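Local coordinates for 6-aminohexanoate-cyclic-dimer hydrolase (Arthrobacter sp., PDB 3A2Q), which hydrolyses one amide bond of the 6-aminohexanoate cyclic dimer, a nylon-6 by-product, to give the linear dimer, at residues 386-399 against 417-429. The protein carries 1 engineered substitution. Sequence-based numbering, arbitrary orientation.
Sequences LPTVTRQTPEIGEL and GSLQMLAFTVPFN
Thr390 and Gln420 grip each other three ways. The carbonyl O of Gln420 takes two donors from one residue: Thr390 N, at 3.2 Å and nearly in line with the C=O, and Thr390 OG1, at 2.6 Å on a lone pair in the carbonyl plane. Gln420 then reaches back with its amide, NE2 donating to Thr390 OG1 at 3.2 Å, so this hydroxyl both gives and receives. With OG1 set between the backbone N and the carbonyl carbon (chi1 76°), the methyl of Thr390 is turned to the Phe424 ring, where CG2 sits 3.5 Å above the ring centre in a CH-pi contact. Pro387 O meets the edge of that ring; it is buried here without a polar partner. Leu386 CD1 packs 3.8 Å from Phe424 CD2 and also touches the edge of the Phe428 ring.

Further along, Arg391 lies beside Met421, its CD 3.6 Å from the sulfur SD, and bends at chi3 (-65°) to bring NH1 to Gly417 O (3.1 Å). Its guanidinium is steadied by a salt bridge from NH2 to Glu398 OE2 and by NE donating to Gln392 O, while Pro394 CB lies over one face, toward its rim. Met421 points its end at Pro394 CD, and Leu399 sets CD2 against the Gly417 carbonyl group and CD1 against Ser418 OG and Met421 CG.

One water bridges the backbones, donating to Thr388 O and Met421 O and accepting from Phe424 N. The side chain of Thr425, hydrogen-bonded to Ala172 O, lies about 8 Å from a bound 6-aminohexanoic acid and from the side chain of Ala174, the engineered position of the probable acyl-ester nucleophile in this member of the amidase family. The contact thus ties the loop leaving strand 383-387 to helix 416-422 and the turn into helix 427-431; Leu386, Thr388 and Thr425 lean on Gln452 of strand 448-455, and Thr388 and Val389 on Ser180 of helix 176-182.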
loop_
_atom_site.group_PDB
_atom_site.type_symbol
_atom_site.label_atom_id
_atom_site.label_comp_id
_atom_site.label_asym_id
_atom_site.label_seq_id
_atom_site.Cartn_x
_atom_site.Cartn_y
_atom_site.Cartn_z
ATOM N N LEU A 386 9.449 12.328 6.716
ATOM C CA LEU A 386 9.090 13.175 5.591
ATOM C C LEU A 386 7.622 12.955 5.257
ATOM O O LEU A 386 7.037 11.947 5.650
ATOM C CB LEU A 386 9.956 12.848 4.369
ATOM C CG LEU A 386 9.731 11.512 3.646
ATOM C CD1 LEU A 386 10.532 11.512 2.352
ATOM C CD2 LEU A 386 10.141 10.342 4.529
ATOM N N PRO A 387 6.996 13.915 4.551
ATOM C CA PRO A 387 5.580 13.748 4.199
ATOM C C PRO A 387 5.428 12.501 3.334
ATOM O O PRO A 387 6.346 12.153 2.598
ATOM C CB PRO A 387 5.262 15.025 3.413
ATOM C CG PRO A 387 6.260 16.019 3.935
ATOM C CD PRO A 387 7.518 15.210 4.090
ATOM N N THR A 388 4.290 11.819 3.420
ATOM C CA THR A 388 4.102 10.635 2.592
ATOM C C THR A 388 3.866 11.096 1.152
ATOM O O THR A 388 4.466 10.559 0.223
ATOM C CB THR A 388 2.912 9.787 3.070
ATOM O OG1 THR A 388 3.108 9.427 4.438
ATOM C CG2 THR A 388 2.803 8.503 2.241
ATOM N N VAL A 389 2.995 12.089 0.974
ATOM C CA VAL A 389 2.724 12.631 -0.361
ATOM C C VAL A 389 3.159 14.095 -0.389
ATOM O O VAL A 389 3.336 14.712 0.666
ATOM C CB VAL A 389 1.233 12.497 -0.753
ATOM C CG1 VAL A 389 0.837 11.030 -0.751
ATOM C CG2 VAL A 389 0.354 13.297 0.197
ATOM N N THR A 390 3.327 14.659 -1.582
ATOM C CA THR A 390 3.814 16.035 -1.692
ATOM C C THR A 390 2.815 17.094 -2.135
ATOM O O THR A 390 3.187 18.260 -2.303
ATOM C CB THR A 390 5.006 16.108 -2.654
ATOM O OG1 THR A 390 4.533 16.019 -4.007
ATOM C CG2 THR A 390 5.970 14.958 -2.394
ATOM N N ARG A 391 1.560 16.697 -2.310
ATOM C CA ARG A 391 0.515 17.614 -2.753
ATOM C C ARG A 391 -0.816 17.340 -2.075
ATOM O O ARG A 391 -0.996 16.321 -1.408
ATOM C CB ARG A 391 0.309 17.466 -4.257
ATOM C CG ARG A 391 -0.037 16.036 -4.660
ATOM C CD ARG A 391 -0.649 15.963 -6.050
ATOM N NE ARG A 391 -1.937 16.649 -6.107
ATOM C CZ ARG A 391 -2.618 16.857 -7.229
ATOM N NH1 ARG A 391 -2.133 16.430 -8.389
ATOM N NH2 ARG A 391 -3.782 17.494 -7.193
ATOM N N GLN A 392 -1.755 18.260 -2.269
ATOM C CA GLN A 392 -3.098 18.118 -1.730
ATOM C C GLN A 392 -3.725 16.969 -2.516
ATOM O O GLN A 392 -3.281 16.655 -3.617
ATOM C CB GLN A 392 -3.891 19.407 -1.959
ATOM C CG GLN A 392 -3.380 20.618 -1.171
ATOM C CD GLN A 392 -3.780 20.570 0.297
ATOM O OE1 GLN A 392 -4.941 20.325 0.623
ATOM N NE2 GLN A 392 -2.825 20.819 1.185
ATOM N N THR A 393 -4.753 16.342 -1.960
ATOM C CA THR A 393 -5.393 15.219 -2.636
ATOM C C THR A 393 -6.172 15.658 -3.878
ATOM O O THR A 393 -6.977 16.585 -3.827
ATOM C CB THR A 393 -6.305 14.470 -1.655
ATOM O OG1 THR A 393 -5.494 13.919 -0.610
ATOM C CG2 THR A 393 -7.066 13.347 -2.354
ATOM N N PRO A 394 -5.913 15.004 -5.020
ATOM C CA PRO A 394 -6.593 15.330 -6.278
ATOM C C PRO A 394 -8.079 14.983 -6.293
ATOM O O PRO A 394 -8.539 14.113 -5.554
ATOM C CB PRO A 394 -5.809 14.526 -7.319
ATOM C CG PRO A 394 -5.250 13.376 -6.530
ATOM C CD PRO A 394 -4.832 14.026 -5.240
ATOM N N GLU A 395 -8.832 15.676 -7.140
ATOM C CA GLU A 395 -10.257 15.401 -7.267
ATOM C C GLU A 395 -10.404 14.197 -8.193
ATOM O O GLU A 395 -9.526 13.936 -9.021
ATOM C CB GLU A 395 -10.992 16.604 -7.884
ATOM C CG GLU A 395 -10.929 17.874 -7.059
ATOM C CD GLU A 395 -11.718 19.018 -7.678
ATOM O OE1 GLU A 395 -11.505 19.314 -8.873
ATOM O OE2 GLU A 395 -12.547 19.626 -6.970
ATOM N N ILE A 396 -11.500 13.459 -8.047
ATOM C CA ILE A 396 -11.765 12.312 -8.907
ATOM C C ILE A 396 -11.704 12.807 -10.352
ATOM O O ILE A 396 -12.247 13.868 -10.671
ATOM C CB ILE A 396 -13.178 11.729 -8.654
ATOM C CG1 ILE A 396 -13.246 11.086 -7.267
ATOM C CG2 ILE A 396 -13.527 10.711 -9.738
ATOM C CD1 ILE A 396 -12.315 9.903 -7.098
ATOM N N GLY A 397 -11.033 12.052 -11.215
ATOM C CA GLY A 397 -10.924 12.430 -12.613
ATOM C C GLY A 397 -9.673 13.211 -12.974
ATOM O O GLY A 397 -9.202 13.159 -14.111
ATOM N N GLU A 398 -9.118 13.921 -11.999
ATOM C CA GLU A 398 -7.932 14.736 -12.223
ATOM C C GLU A 398 -6.704 13.991 -12.766
ATOM O O GLU A 398 -6.042 14.475 -13.682
ATOM C CB GLU A 398 -7.564 15.455 -10.924
ATOM C CG GLU A 398 -6.547 16.561 -11.084
ATOM C CD GLU A 398 -6.170 17.186 -9.755
ATOM O OE1 GLU A 398 -7.079 17.432 -8.933
ATOM O OE2 GLU A 398 -4.968 17.440 -9.535
ATOM N N LEU A 399 -6.400 12.818 -12.219
ATOM C CA LEU A 399 -5.220 12.080 -12.664
ATOM C C LEU A 399 -5.402 11.136 -13.858
ATOM O O LEU A 399 -4.419 10.614 -14.391
ATOM C CB LEU A 399 -4.604 11.316 -11.482
ATOM C CG LEU A 399 -4.127 12.175 -10.298
ATOM C CD1 LEU A 399 -3.286 11.322 -9.341
ATOM C CD2 LEU A 399 -3.298 13.343 -10.805
ATOM N N GLY A 417 0.969 15.857 -12.258
ATOM C CA GLY A 417 0.044 15.622 -11.162
ATOM C C GLY A 417 0.170 14.306 -10.421
ATOM O O GLY A 417 -0.085 14.252 -9.221
ATOM N N SER A 418 0.540 13.243 -11.129
ATOM C CA SER A 418 0.706 11.940 -10.500
ATOM C C SER A 418 2.082 11.853 -9.857
ATOM O O SER A 418 2.243 11.251 -8.796
ATOM C CB SER A 418 0.555 10.809 -11.528
ATOM O OG SER A 418 -0.784 10.679 -11.974
ATOM N N LEU A 419 3.081 12.455 -10.500
ATOM C CA LEU A 419 4.433 12.422 -9.960
ATOM C C LEU A 419 4.467 12.905 -8.511
ATOM O O LEU A 419 5.123 12.296 -7.667
ATOM C CB LEU A 419 5.376 13.276 -10.818
ATOM C CG LEU A 419 6.822 13.421 -10.324
ATOM C CD1 LEU A 419 7.463 12.053 -10.174
ATOM C CD2 LEU A 419 7.621 14.284 -11.296
ATOM N N GLN A 420 3.743 13.983 -8.212
ATOM C CA GLN A 420 3.745 14.517 -6.853
ATOM C C GLN A 420 3.131 13.594 -5.802
ATOM O O GLN A 420 3.375 13.763 -4.609
ATOM C CB GLN A 420 3.063 15.885 -6.802
ATOM C CG GLN A 420 3.894 16.990 -7.431
ATOM C CD GLN A 420 3.499 18.375 -6.932
ATOM O OE1 GLN A 420 2.994 19.205 -7.690
ATOM N NE2 GLN A 420 3.732 18.629 -5.644
ATOM N N MET A 421 2.340 12.622 -6.236
ATOM C CA MET A 421 1.740 11.684 -5.300
ATOM C C MET A 421 2.773 10.648 -4.844
ATOM O O MET A 421 2.760 10.214 -3.694
ATOM C CB MET A 421 0.574 10.939 -5.952
ATOM C CG MET A 421 -0.587 11.806 -6.401
ATOM S SD MET A 421 -1.392 12.632 -5.038
ATOM C CE MET A 421 -2.319 11.271 -4.321
ATOM N N LEU A 422 3.673 10.264 -5.747
ATOM C CA LEU A 422 4.660 9.228 -5.435
ATOM C C LEU A 422 6.137 9.618 -5.333
ATOM O O LEU A 422 6.980 8.756 -5.078
ATOM C CB LEU A 422 4.511 8.080 -6.449
ATOM C CG LEU A 422 4.572 8.428 -7.944
ATOM C CD1 LEU A 422 5.986 8.835 -8.332
ATOM C CD2 LEU A 422 4.139 7.219 -8.781
ATOM N N ALA A 423 6.459 10.896 -5.507
ATOM C CA ALA A 423 7.860 11.324 -5.454
ATOM C C ALA A 423 8.583 11.015 -4.141
ATOM O O ALA A 423 9.777 10.718 -4.152
ATOM C CB ALA A 423 7.966 12.816 -5.771
ATOM N N PHE A 424 7.875 11.089 -3.017
ATOM C CA PHE A 424 8.491 10.809 -1.715
ATOM C C PHE A 424 8.339 9.352 -1.252
ATOM O O PHE A 424 8.833 8.982 -0.182
ATOM C CB PHE A 424 7.908 11.735 -0.644
ATOM C CG PHE A 424 8.488 13.128 -0.643
ATOM C CD1 PHE A 424 9.185 13.621 -1.745
ATOM C CD2 PHE A 424 8.298 13.963 0.453
ATOM C CE1 PHE A 424 9.680 14.926 -1.756
ATOM C CE2 PHE A 424 8.790 15.269 0.452
ATOM C CZ PHE A 424 9.482 15.750 -0.656
ATOM N N THR A 425 7.663 8.518 -2.040
ATOM C CA THR A 425 7.499 7.121 -1.648
ATOM C C THR A 425 8.316 6.166 -2.517
ATOM O O THR A 425 8.881 5.190 -2.021
ATOM C CB THR A 425 6.014 6.674 -1.696
ATOM O OG1 THR A 425 5.420 7.109 -2.925
ATOM C CG2 THR A 425 5.232 7.245 -0.516
ATOM N N VAL A 426 8.399 6.456 -3.810
ATOM C CA VAL A 426 9.114 5.575 -4.728
ATOM C C VAL A 426 10.601 5.315 -4.435
ATOM O O VAL A 426 11.102 4.224 -4.713
ATOM C CB VAL A 426 8.931 6.052 -6.201
ATOM C CG1 VAL A 426 9.750 7.287 -6.470
ATOM C CG2 VAL A 426 9.298 4.935 -7.155
ATOM N N PRO A 427 11.327 6.292 -3.857
ATOM C CA PRO A 427 12.740 5.998 -3.595
ATOM C C PRO A 427 12.941 4.774 -2.699
ATOM O O PRO A 427 13.935 4.063 -2.821
ATOM C CB PRO A 427 13.245 7.275 -2.921
ATOM C CG PRO A 427 12.327 8.332 -3.419
ATOM C CD PRO A 427 10.984 7.651 -3.405
ATOM N N PHE A 428 11.992 4.525 -1.803
ATOM C CA PHE A 428 12.114 3.409 -0.877
ATOM C C PHE A 428 11.656 2.071 -1.427
ATOM O O PHE A 428 11.905 1.029 -0.820
ATOM C CB PHE A 428 11.429 3.804 0.428
ATOM C CG PHE A 428 11.913 5.129 0.930
ATOM C CD1 PHE A 428 13.242 5.275 1.336
ATOM C CD2 PHE A 428 11.123 6.267 0.811
ATOM C CE1 PHE A 428 13.779 6.532 1.601
ATOM C CE2 PHE A 428 11.652 7.532 1.073
ATOM C CZ PHE A 428 12.984 7.665 1.467
ATOM N N ASN A 429 10.990 2.095 -2.580
ATOM C CA ASN A 429 10.615 0.850 -3.234
ATOM C C ASN A 429 11.923 0.407 -3.874
ATOM O O ASN A 429 12.220 -0.778 -3.955
ATOM C CB ASN A 429 9.593 1.065 -4.355
ATOM C CG ASN A 429 8.221 1.367 -3.834
ATOM O OD1 ASN A 429 7.853 2.527 -3.666
ATOM N ND2 ASN A 429 7.452 0.319 -3.554
HETATM O O HOH W 1 5.086 10.793 -2.254
#